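Local structure of sugar kinase, pfkB family (Thermotoga maritima, 2AJR) at residues 17-22 against 71-76; 255-260 against 325-330; 176-181 against 198-203; 273-278 against 296-301; 186-191 against 210-215. The protein probably phosphorylates a sugar phosphate such as fructose 1-phosphate with ATP, as a magnesium-binding carbohydrate kinase of the PfkB (ribokinase-like) family. One frame throughout, in Å; residues are numbered along the deposited sequence.

Contact 1 of 5, residues 17-22 against 71-76; sequences VTLNPA and TGFVGG
Phe73 reaches across from the 71-76 segment to lie alongside Leu19, the two side chains pointing the same way. Its CB sits 3.9 Å from Leu19 O, and with CG anti to the carbonyl carbon (chi1 -58°) the ring swings to bring Phe73 CD2 still nearer, 3.4 Å from Leu19 O. That oxygen lies at the ring edge, in the plane of the ring, where the slightly positive C-H rim can meet it. One atom farther out, Phe73 CE2 packs at 4.0 Å against Leu19 CD2. Beyond the two segments the ring also meets Phe136 of helix 130-144, their planes at about 45°.

Strands 14-18 and 68-75 run as parallel neighbours in the large central sheet of the ribokinase-like fold. Val17 pairs with Thr71, their CG2 methyls 3.6 Å apart on one face, and Thr18 N donates to Thr71 O at 2.8 Å. A water spans the same carbonyl and Thr18 OG1, so two donors grip Thr71 O; the Thr71 hydroxyl is itself bonded to Asn96 O in the next strand.

At Gly72 the chain turns a corner, and its CA comes 3.2 Å from Thr18 O as a CA-H...O contact; a CB would clash with that oxygen. Farther along, Pro21 lays CD and CG against Phe73 O, while Pro21 CG also reaches Val74 CG1 at 4.3 Å.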
# COMPACT_ATOMS: atom_id res chain seq x y z
N VAL A 17 -10.69 12.62 18.60
CA VAL A 17 -9.91 11.49 19.05
C VAL A 17 -9.95 10.44 17.96
O VAL A 17 -11.02 10.02 17.55
CB VAL A 17 -10.52 10.89 20.30
CG1 VAL A 17 -9.86 9.53 20.64
CG2 VAL A 17 -10.44 11.90 21.45
N THR A 18 -8.78 10.00 17.52
CA THR A 18 -8.65 8.97 16.49
C THR A 18 -7.61 7.99 17.01
O THR A 18 -6.42 8.15 16.80
CB THR A 18 -8.15 9.57 15.16
OG1 THR A 18 -8.99 10.66 14.78
CG2 THR A 18 -8.10 8.52 14.07
N LEU A 19 -8.06 6.97 17.73
CA LEU A 19 -7.13 6.06 18.36
C LEU A 19 -6.36 5.26 17.33
O LEU A 19 -5.25 4.80 17.62
CB LEU A 19 -7.86 5.16 19.35
CG LEU A 19 -8.45 5.90 20.55
CD1 LEU A 19 -8.83 4.92 21.65
CD2 LEU A 19 -7.48 6.95 21.10
N ASN A 20 -6.93 5.11 16.14
CA ASN A 20 -6.33 4.31 15.07
C ASN A 20 -6.25 5.10 13.74
O ASN A 20 -6.94 4.78 12.78
CB ASN A 20 -7.13 3.02 14.90
CG ASN A 20 -6.32 1.89 14.23
OD1 ASN A 20 -5.12 2.03 13.99
ND2 ASN A 20 -6.99 0.77 13.93
N PRO A 21 -5.39 6.11 13.68
CA PRO A 21 -5.27 6.89 12.45
C PRO A 21 -4.76 6.09 11.29
O PRO A 21 -4.18 5.03 11.48
CB PRO A 21 -4.20 7.94 12.79
CG PRO A 21 -4.11 7.94 14.27
CD PRO A 21 -4.41 6.55 14.69
N ALA A 22 -4.92 6.62 10.07
CA ALA A 22 -4.37 5.95 8.90
C ALA A 22 -3.91 6.96 7.86
O ALA A 22 -4.42 8.07 7.81
CB ALA A 22 -5.38 5.00 8.31
N THR A 71 -6.18 14.30 18.47
CA THR A 71 -5.39 13.38 19.28
C THR A 71 -5.61 11.90 18.91
O THR A 71 -6.50 11.57 18.12
CB THR A 71 -5.64 13.61 20.78
OG1 THR A 71 -4.59 12.96 21.52
CG2 THR A 71 -6.99 13.06 21.18
N GLY A 72 -4.78 11.03 19.50
CA GLY A 72 -4.70 9.62 19.12
C GLY A 72 -3.30 9.04 19.27
O GLY A 72 -2.47 9.56 20.01
N PHE A 73 -3.03 7.95 18.55
CA PHE A 73 -1.69 7.36 18.54
C PHE A 73 -1.13 7.43 17.14
O PHE A 73 -1.83 7.16 16.19
CB PHE A 73 -1.73 5.91 18.99
CG PHE A 73 -2.31 5.70 20.35
CD1 PHE A 73 -1.60 6.07 21.48
CD2 PHE A 73 -3.56 5.12 20.51
CE1 PHE A 73 -2.14 5.89 22.75
CE2 PHE A 73 -4.10 4.93 21.78
CZ PHE A 73 -3.38 5.33 22.90
N VAL A 74 0.15 7.79 17.00
CA VAL A 74 0.83 7.70 15.73
C VAL A 74 2.15 7.03 15.98
O VAL A 74 2.65 7.04 17.11
CB VAL A 74 1.07 9.08 15.12
CG1 VAL A 74 -0.26 9.82 14.95
CG2 VAL A 74 2.06 9.89 15.97
N GLY A 75 2.74 6.46 14.94
CA GLY A 75 4.06 5.86 15.12
C GLY A 75 4.85 5.64 13.86
O GLY A 75 4.30 5.61 12.77
N GLY A 76 6.15 5.46 14.03
CA GLY A 76 7.06 5.15 12.92
C GLY A 76 7.09 6.12 11.76
O GLY A 76 6.74 7.29 11.90
O HOH W 1 -7.87 12.72 15.88

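Contact 2 of 5, residues 255-260 against 325-330; sequences WLIRSK and FTVERV
Ile257 and Phe325 pack side by side on the helix-covered face of an antiparallel strand pair, 255-259 with 325-329, which closes one end of the large central sheet. Four backbone bonds, reciprocal between Leu256 and Glu328 and between Arg258 and Thr326, hold the register, such as Leu256 N to Glu328 O at 2.8 Å.

The tight part is the cluster of Ile257, Phe325 and Phe298. The Phe325 ring takes the rotamer with CG between the backbone N and the carbonyl carbon (chi1 67°), which carries it diagonally across to Ile257 on the neighbouring strand, and Phe325 CD1 meets Ile257 CG2 at 3.6 Å. Phe298 of helix 290-304 packs against both residues.

The Arg258-Glu328 pair, on the other face, is looser. Arg258, its chain extended from CG to NE, slants across Glu328, whose carboxylate plane is turned 68° from the guanidinium. Arg258 NE stays 4.0 Å from Glu328 OE2, a long salt bridge on a side partly open to solvent. On this face the buried Leu256 has its CB 3.8 Å from Val330 CG2.

Toward the chain end, on the same face as Ile257, the contact is again more exposed. Trp255 CD1 lies 3.9 Å from Val327 CG1, and the indole runs alongside Arg329, whose NE forms a salt bridge to the terminal carboxylate of Lys331. Ring and guanidinium are inclined by 44°, and Trp255 CZ2 sits over the centre of the guanidinium face, 3.8 Å from Arg329 CZ.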
# COMPACT_ATOMS: atom_id res chain seq x y z
N TRP A 255 -37.41 10.89 12.80
CA TRP A 255 -37.51 11.33 11.40
C TRP A 255 -36.65 10.44 10.48
O TRP A 255 -35.82 9.66 10.97
CB TRP A 255 -37.08 12.78 11.27
CG TRP A 255 -37.95 13.75 12.01
CD1 TRP A 255 -38.92 14.55 11.49
CD2 TRP A 255 -37.90 14.03 13.41
NE1 TRP A 255 -39.49 15.30 12.48
CE2 TRP A 255 -38.89 15.01 13.67
CE3 TRP A 255 -37.14 13.55 14.48
CZ2 TRP A 255 -39.12 15.51 14.94
CZ3 TRP A 255 -37.36 14.05 15.74
CH2 TRP A 255 -38.35 15.02 15.97
N LEU A 256 -36.86 10.56 9.17
CA LEU A 256 -36.09 9.84 8.15
C LEU A 256 -35.67 10.81 7.08
O LEU A 256 -36.52 11.44 6.47
CB LEU A 256 -36.92 8.74 7.52
CG LEU A 256 -36.27 7.93 6.40
CD1 LEU A 256 -34.95 7.30 6.86
CD2 LEU A 256 -37.26 6.84 5.91
N ILE A 257 -34.36 10.93 6.88
CA ILE A 257 -33.78 11.78 5.86
C ILE A 257 -33.38 10.87 4.69
O ILE A 257 -32.65 9.88 4.89
CB ILE A 257 -32.51 12.52 6.39
CG1 ILE A 257 -32.81 13.27 7.68
CG2 ILE A 257 -31.97 13.46 5.36
CD1 ILE A 257 -31.61 13.80 8.37
N ARG A 258 -33.84 11.20 3.48
CA ARG A 258 -33.51 10.38 2.31
C ARG A 258 -32.88 11.20 1.21
O ARG A 258 -33.33 12.31 0.92
CB ARG A 258 -34.77 9.80 1.70
CG ARG A 258 -35.52 8.83 2.55
CD ARG A 258 -36.59 8.27 1.68
NE ARG A 258 -37.39 7.25 2.34
CZ ARG A 258 -37.18 5.94 2.26
NH1 ARG A 258 -36.14 5.46 1.59
NH2 ARG A 258 -38.03 5.11 2.88
N SER A 259 -31.84 10.65 0.58
CA SER A 259 -31.31 11.23 -0.64
C SER A 259 -32.38 11.15 -1.73
O SER A 259 -32.93 10.09 -1.96
CB SER A 259 -30.06 10.48 -1.09
OG SER A 259 -29.69 10.89 -2.39
N LYS A 260 -32.67 12.26 -2.40
CA LYS A 260 -33.64 12.28 -3.50
C LYS A 260 -33.19 11.40 -4.67
O LYS A 260 -34.03 10.97 -5.45
CB LYS A 260 -33.88 13.71 -4.03
CG LYS A 260 -34.80 14.59 -3.16
CD LYS A 260 -35.28 15.84 -3.88
CE LYS A 260 -35.86 16.87 -2.90
NZ LYS A 260 -36.40 18.13 -3.56
N PHE A 325 -32.46 16.28 -0.76
CA PHE A 325 -32.94 15.30 0.20
C PHE A 325 -34.28 15.68 0.79
O PHE A 325 -34.65 16.84 0.78
CB PHE A 325 -31.90 15.02 1.29
CG PHE A 325 -31.63 16.19 2.20
CD1 PHE A 325 -32.43 16.41 3.31
CD2 PHE A 325 -30.55 17.03 1.97
CE1 PHE A 325 -32.18 17.48 4.17
CE2 PHE A 325 -30.28 18.10 2.82
CZ PHE A 325 -31.11 18.32 3.92
N THR A 326 -35.02 14.68 1.29
CA THR A 326 -36.30 14.92 1.93
C THR A 326 -36.21 14.52 3.38
O THR A 326 -35.34 13.75 3.75
CB THR A 326 -37.50 14.15 1.24
OG1 THR A 326 -37.25 12.75 1.20
CG2 THR A 326 -37.74 14.65 -0.20
N VAL A 327 -37.08 15.07 4.21
CA VAL A 327 -37.28 14.61 5.59
C VAL A 327 -38.73 14.16 5.75
O VAL A 327 -39.65 14.90 5.41
CB VAL A 327 -37.00 15.71 6.65
CG1 VAL A 327 -37.09 15.13 8.07
CG2 VAL A 327 -35.65 16.38 6.41
N GLU A 328 -38.94 12.96 6.26
CA GLU A 328 -40.28 12.48 6.59
C GLU A 328 -40.30 12.29 8.10
O GLU A 328 -39.26 12.02 8.72
CB GLU A 328 -40.58 11.14 5.92
CG GLU A 328 -40.06 11.01 4.48
CD GLU A 328 -40.36 9.65 3.87
OE1 GLU A 328 -40.37 8.66 4.62
OE2 GLU A 328 -40.62 9.58 2.63
N ARG A 329 -41.48 12.42 8.69
CA ARG A 329 -41.62 12.12 10.10
C ARG A 329 -42.12 10.70 10.26
O ARG A 329 -43.18 10.35 9.72
CB ARG A 329 -42.59 13.07 10.76
CG ARG A 329 -42.70 12.81 12.22
CD ARG A 329 -42.76 14.08 13.00
NE ARG A 329 -42.76 13.80 14.42
CZ ARG A 329 -42.84 14.73 15.37
NH1 ARG A 329 -42.94 16.01 15.04
NH2 ARG A 329 -42.84 14.36 16.64
N VAL A 330 -41.37 9.89 11.00
CA VAL A 330 -41.71 8.48 11.22
C VAL A 330 -42.65 8.33 12.43
O VAL A 330 -43.67 7.66 12.32
CB VAL A 330 -40.43 7.63 11.41
CG1 VAL A 330 -40.78 6.14 11.51
CG2 VAL A 330 -39.44 7.88 10.28

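Contact 3 of 5, residues 176-181 against 198-203; sequences GVFVFV and PNVVKP
Asn199 lies flat against Phe178 while its amide oxygen accepts a hydrogen bond from the Val179 backbone N-H. Hydrogen bonds form the first group. Asn199 OD1 accepts from Val179 N at 2.7 Å, the donor tilted 29° from the amide plane, and thereby occupies the place of a strand carbonyl just ahead of the regular pairing. The parallel ladder follows: Val200 N to Val179 O, Val181 N to Val200 O at 2.8 Å and Lys202 N to Val181 O.

Stacking forms the second. The amide and ring planes are only 14° apart, and Asn199 CB stands over the Phe178 face, 3.5 Å from the ring centroid, in a CH-pi contact. Phe283 stacks on Phe178 as well.

Apolar packing completes the contact. On one face Val200 CB meets Phe180 CD2 at 3.6 Å; on the other, Pro198 CG rests against Val181 CG2 at 3.8 Å, beside helix 185-193. That helix is the crossover of this beta-alpha-beta unit.

With OD1 bonded to Val179 and ND2 to Gln235, the buried amide is held at both ends and pinned on the Phe178 face at the start of the strand pairing, which probably fixes its rotation.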
# COMPACT_ATOMS: atom_id res chain seq x y z
N GLY A 176 -18.94 18.14 31.69
CA GLY A 176 -19.87 18.93 30.89
C GLY A 176 -19.46 19.17 29.44
O GLY A 176 -19.97 20.11 28.80
N VAL A 177 -18.55 18.36 28.91
CA VAL A 177 -18.19 18.47 27.51
C VAL A 177 -19.17 17.65 26.66
O VAL A 177 -19.48 16.49 26.94
CB VAL A 177 -16.75 18.03 27.26
CG1 VAL A 177 -16.43 18.12 25.78
CG2 VAL A 177 -15.80 18.91 28.07
N PHE A 178 -19.67 18.29 25.61
CA PHE A 178 -20.65 17.69 24.72
C PHE A 178 -19.93 16.64 23.87
O PHE A 178 -18.83 16.89 23.38
CB PHE A 178 -21.25 18.79 23.85
CG PHE A 178 -22.48 18.39 23.13
CD1 PHE A 178 -22.41 17.85 21.86
CD2 PHE A 178 -23.72 18.61 23.69
CE1 PHE A 178 -23.55 17.50 21.18
CE2 PHE A 178 -24.87 18.26 23.02
CZ PHE A 178 -24.79 17.70 21.77
N VAL A 179 -20.55 15.47 23.71
CA VAL A 179 -19.87 14.33 23.09
C VAL A 179 -20.58 13.81 21.85
O VAL A 179 -21.76 13.50 21.92
CB VAL A 179 -19.77 13.13 24.07
CG1 VAL A 179 -19.42 11.85 23.31
CG2 VAL A 179 -18.79 13.41 25.21
N PHE A 180 -19.84 13.70 20.75
CA PHE A 180 -20.27 12.99 19.52
C PHE A 180 -19.51 11.68 19.41
O PHE A 180 -18.28 11.68 19.55
CB PHE A 180 -19.90 13.79 18.26
CG PHE A 180 -20.57 15.13 18.15
CD1 PHE A 180 -20.12 16.21 18.89
CD2 PHE A 180 -21.62 15.32 17.26
CE1 PHE A 180 -20.72 17.47 18.77
CE2 PHE A 180 -22.23 16.57 17.12
CZ PHE A 180 -21.77 17.65 17.89
N VAL A 181 -20.19 10.56 19.13
CA VAL A 181 -19.49 9.31 18.85
C VAL A 181 -19.94 8.66 17.55
O VAL A 181 -21.13 8.58 17.29
CB VAL A 181 -19.68 8.29 19.99
CG1 VAL A 181 -19.12 6.94 19.58
CG2 VAL A 181 -19.01 8.77 21.27
N PRO A 198 -22.98 9.26 25.18
CA PRO A 198 -22.80 10.29 24.16
C PRO A 198 -24.02 11.17 23.98
O PRO A 198 -25.13 10.69 24.10
CB PRO A 198 -22.55 9.47 22.90
CG PRO A 198 -22.08 8.17 23.38
CD PRO A 198 -22.83 7.92 24.61
N ASN A 199 -23.81 12.44 23.69
CA ASN A 199 -24.90 13.34 23.35
C ASN A 199 -25.48 13.04 21.97
O ASN A 199 -26.71 13.05 21.78
CB ASN A 199 -24.42 14.77 23.42
CG ASN A 199 -23.98 15.15 24.80
OD1 ASN A 199 -22.80 15.02 25.16
ND2 ASN A 199 -24.94 15.58 25.61
N VAL A 200 -24.58 12.78 21.01
CA VAL A 200 -24.91 12.45 19.63
C VAL A 200 -24.20 11.15 19.25
O VAL A 200 -22.98 11.07 19.33
CB VAL A 200 -24.43 13.54 18.65
CG1 VAL A 200 -24.79 13.15 17.22
CG2 VAL A 200 -25.00 14.89 19.02
N VAL A 201 -24.95 10.14 18.85
CA VAL A 201 -24.38 8.86 18.44
C VAL A 201 -24.74 8.60 16.98
O VAL A 201 -25.87 8.84 16.54
CB VAL A 201 -24.84 7.69 19.35
CG1 VAL A 201 -26.38 7.47 19.30
CG2 VAL A 201 -24.10 6.42 18.98
N LYS A 202 -23.75 8.15 16.21
CA LYS A 202 -23.97 7.74 14.83
C LYS A 202 -23.25 6.42 14.63
O LYS A 202 -22.06 6.39 14.38
CB LYS A 202 -23.48 8.82 13.85
CG LYS A 202 -23.50 8.39 12.41
CD LYS A 202 -23.77 9.53 11.47
CE LYS A 202 -23.40 9.13 10.03
NZ LYS A 202 -24.24 8.03 9.55
N PRO A 203 -23.96 5.31 14.81
CA PRO A 203 -23.27 4.04 14.74
C PRO A 203 -22.75 3.76 13.34
O PRO A 203 -23.39 4.14 12.36
CB PRO A 203 -24.35 3.02 15.11
CG PRO A 203 -25.45 3.80 15.67
CD PRO A 203 -25.39 5.14 15.09

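Contact 4 of 5, residues 273-278 against 296-301; sequences DAYVAG and FGFASA
Tyr275 lays one face of its ring over the backbone of Gly297 and Phe298 where helices 271-286 and 290-304 pack as an antiparallel pair, their segments crossing at 144° with axes only 7.0 Å apart. This helical hairpin flanks the central sheet of the ribokinase-like fold. Glycines make the closeness possible: Gly278 CA and Gly297 CA are 4.4 Å apart, and a CB on Gly297 would run into Tyr275 CD1, as one on Gly278 would into Ser300 OG.

In Tyr275, CG stands opposite the backbone N (chi1 -154°), and this carries the ring across to the partner helix. Gly297 C lies over the ring centre, Phe298 N nearer the rim, 3.5 Å from Tyr275 CZ. Alongside, Tyr275 CD2 touches Ala301 CB at 3.6 Å, and farther out Tyr275 CE2 meets Phe298 CD2 at 3.7 Å, with the tyrosine OH in the plane of the Phe298 ring at its edge. Lys202 makes a cation-pi contact with the Tyr275 ring. Cutting Tyr275 back to an alanine is likely to uncover the Gly297 peptide and the Ala301 methyl, open a gap between the helices and leave Lys202 without its aromatic partner.

Elsewhere in the interface, Ala274 O packs against Ser300 CB. Ser300 OG, lying beside its own backbone N (chi1 -49°), turns back to its own helix instead of crossing to the other. Ser300 OG donates to Phe296 O at 3.1 Å, reaching that oxygen from the opposite face of the carbonyl plane to Ser300 N.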
# COMPACT_ATOMS: atom_id res chain seq x y z
N ASP A 273 -17.61 10.98 7.92
CA ASP A 273 -16.86 11.93 8.74
C ASP A 273 -17.26 13.35 8.36
O ASP A 273 -17.33 14.23 9.22
CB ASP A 273 -15.37 11.67 8.55
CG ASP A 273 -15.02 10.18 8.77
OD1 ASP A 273 -15.57 9.57 9.71
OD2 ASP A 273 -14.24 9.62 7.98
N ALA A 274 -17.55 13.57 7.08
CA ALA A 274 -18.18 14.83 6.66
C ALA A 274 -19.49 15.00 7.39
O ALA A 274 -19.74 16.06 7.92
CB ALA A 274 -18.42 14.86 5.14
N TYR A 275 -20.31 13.95 7.44
CA TYR A 275 -21.57 13.97 8.19
C TYR A 275 -21.34 14.47 9.60
O TYR A 275 -21.98 15.42 10.05
CB TYR A 275 -22.20 12.58 8.24
CG TYR A 275 -23.70 12.59 8.42
CD1 TYR A 275 -24.30 13.20 9.52
CD2 TYR A 275 -24.53 11.97 7.48
CE1 TYR A 275 -25.68 13.21 9.68
CE2 TYR A 275 -25.90 11.97 7.64
CZ TYR A 275 -26.47 12.60 8.74
OH TYR A 275 -27.82 12.61 8.89
N VAL A 276 -20.42 13.84 10.32
CA VAL A 276 -20.18 14.21 11.71
C VAL A 276 -19.65 15.64 11.81
O VAL A 276 -20.10 16.41 12.68
CB VAL A 276 -19.24 13.21 12.41
CG1 VAL A 276 -18.80 13.73 13.78
CG2 VAL A 276 -19.97 11.89 12.57
N ALA A 277 -18.74 16.02 10.92
CA ALA A 277 -18.17 17.37 10.93
C ALA A 277 -19.24 18.44 10.73
O ALA A 277 -19.20 19.50 11.35
CB ALA A 277 -17.12 17.49 9.87
N GLY A 278 -20.19 18.16 9.84
CA GLY A 278 -21.29 19.07 9.61
C GLY A 278 -22.09 19.26 10.88
O GLY A 278 -22.39 20.39 11.25
N PHE A 296 -28.09 19.05 8.29
CA PHE A 296 -26.89 19.70 7.82
C PHE A 296 -25.78 18.65 7.65
O PHE A 296 -25.01 18.70 6.69
CB PHE A 296 -26.45 20.80 8.78
CG PHE A 296 -25.33 21.66 8.26
CD1 PHE A 296 -25.60 22.74 7.44
CD2 PHE A 296 -24.01 21.38 8.58
CE1 PHE A 296 -24.57 23.53 6.95
CE2 PHE A 296 -22.99 22.17 8.10
CZ PHE A 296 -23.27 23.25 7.28
N GLY A 297 -25.73 17.69 8.56
CA GLY A 297 -24.79 16.59 8.46
C GLY A 297 -25.02 15.83 7.17
O GLY A 297 -24.06 15.53 6.45
N PHE A 298 -26.29 15.56 6.87
CA PHE A 298 -26.66 14.78 5.69
C PHE A 298 -26.23 15.53 4.44
O PHE A 298 -25.70 14.94 3.52
CB PHE A 298 -28.17 14.48 5.68
CG PHE A 298 -28.57 13.38 4.73
CD1 PHE A 298 -28.85 13.66 3.40
CD2 PHE A 298 -28.65 12.06 5.16
CE1 PHE A 298 -29.20 12.64 2.52
CE2 PHE A 298 -29.00 11.04 4.29
CZ PHE A 298 -29.29 11.33 2.97
N ALA A 299 -26.45 16.84 4.43
CA ALA A 299 -26.02 17.70 3.32
C ALA A 299 -24.52 17.55 3.06
O ALA A 299 -24.10 17.41 1.91
CB ALA A 299 -26.36 19.15 3.60
N SER A 300 -23.71 17.58 4.12
CA SER A 300 -22.25 17.46 3.96
C SER A 300 -21.88 16.10 3.38
O SER A 300 -21.09 16.03 2.43
CB SER A 300 -21.53 17.67 5.30
OG SER A 300 -22.00 18.84 5.96
N ALA A 301 -22.48 15.04 3.94
CA ALA A 301 -22.26 13.69 3.46
C ALA A 301 -22.51 13.64 1.97
O ALA A 301 -21.68 13.12 1.23
CB ALA A 301 -23.16 12.70 4.20

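Contact 5 of 5, residues 186-191 against 210-215; sequences RLLERI and ASFLGV
Phe212 and Leu213 meet Leu188 and Glu189 where helix 185-193, the crossover helix of a beta-alpha-beta unit, faces a loop leading to helix 220-233. The loop closes on itself in a type I' turn from Phe212 to Val215, held by paired backbone bonds between those two residues.

Phe212 comes first, its CG opposite the backbone N (chi1 -179°), so that the ring reaches back to the helix. There Phe212 CZ packs against Leu188 CB at 3.7 Å, with Leu188 CD1 close by. The carboxylate of Glu189 comes from the other direction, the two side chains running in opposite senses; it stands at the edge of the Phe212 ring, planes 84° apart, with Glu189 OE2 3.5 Å from Phe212 CD1. The oxygen thus faces the positive C-H rim rather than the ring's electron cloud.

At Leu213, where phi turns positive, the backbone N points into that same carboxylate. Leu226 of helix 220-233 touches the side chains of both Phe212 and Leu213. A leucine in place of Glu189 is likely to leave Leu213 N without its acceptor and the first corner of the turn less firmly held to the helix. The bend of the Glu189 chain at chi2 (101°) brings the carboxylate round to the loop, and Glu189 OE2 accepts from Leu213 N through its syn lone pair at 2.8 Å.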
# COMPACT_ATOMS: atom_id res chain seq x y z
N ARG A 186 -19.95 -3.12 18.40
CA ARG A 186 -19.19 -3.78 19.46
C ARG A 186 -18.60 -2.75 20.40
O ARG A 186 -18.76 -2.84 21.61
CB ARG A 186 -18.09 -4.64 18.85
CG ARG A 186 -17.65 -5.77 19.76
CD ARG A 186 -17.34 -7.05 18.99
NE ARG A 186 -16.55 -7.98 19.80
CZ ARG A 186 -15.24 -7.85 20.05
NH1 ARG A 186 -14.54 -6.83 19.55
NH2 ARG A 186 -14.62 -8.76 20.81
N LEU A 187 -17.95 -1.74 19.85
CA LEU A 187 -17.44 -0.67 20.68
C LEU A 187 -18.57 0.16 21.34
O LEU A 187 -18.44 0.54 22.51
CB LEU A 187 -16.45 0.22 19.90
CG LEU A 187 -15.27 -0.52 19.23
CD1 LEU A 187 -14.26 0.44 18.61
CD2 LEU A 187 -14.56 -1.45 20.19
N LEU A 188 -19.68 0.41 20.64
CA LEU A 188 -20.77 1.21 21.22
C LEU A 188 -21.47 0.49 22.37
O LEU A 188 -21.89 1.12 23.34
CB LEU A 188 -21.82 1.59 20.17
CG LEU A 188 -21.45 2.68 19.17
CD1 LEU A 188 -22.61 2.96 18.24
CD2 LEU A 188 -21.03 3.95 19.93
N GLU A 189 -21.64 -0.81 22.23
CA GLU A 189 -22.12 -1.69 23.32
C GLU A 189 -21.35 -1.40 24.63
O GLU A 189 -21.89 -1.32 25.73
CB GLU A 189 -21.88 -3.15 22.91
CG GLU A 189 -23.02 -4.10 23.19
CD GLU A 189 -23.87 -4.41 21.97
OE1 GLU A 189 -23.30 -4.84 20.94
OE2 GLU A 189 -25.11 -4.25 22.06
N ARG A 190 -20.05 -1.22 24.47
CA ARG A 190 -19.14 -1.03 25.59
C ARG A 190 -19.36 0.36 26.21
O ARG A 190 -19.33 0.51 27.43
CB ARG A 190 -17.73 -1.22 25.04
CG ARG A 190 -16.79 -2.05 25.81
CD ARG A 190 -17.36 -3.26 26.55
NE ARG A 190 -16.68 -3.27 27.84
CZ ARG A 190 -15.41 -3.64 28.03
NH1 ARG A 190 -14.68 -4.11 27.03
NH2 ARG A 190 -14.88 -3.58 29.25
N ILE A 191 -19.64 1.35 25.35
CA ILE A 191 -20.01 2.70 25.78
C ILE A 191 -21.38 2.74 26.48
O ILE A 191 -21.53 3.37 27.53
CB ILE A 191 -20.05 3.68 24.58
CG1 ILE A 191 -18.62 3.98 24.10
CG2 ILE A 191 -20.80 4.98 24.93
CD1 ILE A 191 -18.55 4.66 22.72
N ALA A 210 -23.63 -8.69 13.48
CA ALA A 210 -24.04 -8.99 14.86
C ALA A 210 -25.31 -8.25 15.27
O ALA A 210 -25.62 -7.21 14.73
CB ALA A 210 -22.92 -8.62 15.82
N SER A 211 -26.04 -8.79 16.25
CA SER A 211 -27.13 -8.05 16.87
C SER A 211 -26.55 -6.90 17.70
O SER A 211 -25.42 -6.98 18.19
CB SER A 211 -28.01 -8.96 17.74
OG SER A 211 -27.44 -9.23 19.01
N PHE A 212 -27.31 -5.84 17.86
CA PHE A 212 -26.83 -4.65 18.52
C PHE A 212 -27.90 -4.16 19.49
O PHE A 212 -29.04 -3.92 19.09
CB PHE A 212 -26.48 -3.60 17.47
CG PHE A 212 -25.94 -2.31 18.03
CD1 PHE A 212 -25.23 -2.27 19.22
CD2 PHE A 212 -26.12 -1.12 17.33
CE1 PHE A 212 -24.75 -1.07 19.71
CE2 PHE A 212 -25.63 0.09 17.82
CZ PHE A 212 -24.95 0.12 19.00
N LEU A 213 -27.55 -4.07 20.77
CA LEU A 213 -28.50 -3.73 21.85
C LEU A 213 -29.79 -4.56 21.80
O LEU A 213 -30.89 -4.04 22.03
CB LEU A 213 -28.83 -2.23 21.81
CG LEU A 213 -27.69 -1.23 21.95
CD1 LEU A 213 -28.24 0.17 21.76
CD2 LEU A 213 -27.00 -1.36 23.30
N GLY A 214 -29.66 -5.84 21.47
CA GLY A 214 -30.79 -6.75 21.39
C GLY A 214 -31.56 -6.73 20.08
O GLY A 214 -32.53 -7.47 19.94
N VAL A 215 -31.14 -5.89 19.13
CA VAL A 215 -31.83 -5.73 17.85
C VAL A 215 -31.05 -6.39 16.74
O VAL A 215 -29.86 -6.11 16.56
CB VAL A 215 -32.02 -4.22 17.46
CG1 VAL A 215 -32.85 -4.10 16.17
CG2 VAL A 215 -32.68 -3.43 18.57

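Overall arrangement
Contacts 1, 2 and 3 all belong to the large central sheet: contact 3 lies within it, and contacts 1 and 2 sit toward its two ends, their centres 35 Å apart on opposite sides of the chain's centre. Contact 4 packs against contact 2, with Phe298 CG 3.5 Å from Ile257 CG2, and also touches contact 3, where Lys202 CE is 3.8 Å from Tyr275 CG. Contact 5 shares the crossover helix beside contact 3, Leu188 CD2 meeting Val181 CG1 at 3.6 Å. The bound magnesium ion, with His267, Ala304, Arg307 and Glu309 at its site, is about 9 Å from the Ala274 side chain of contact 4; contacts 1 and 5 are remote from it.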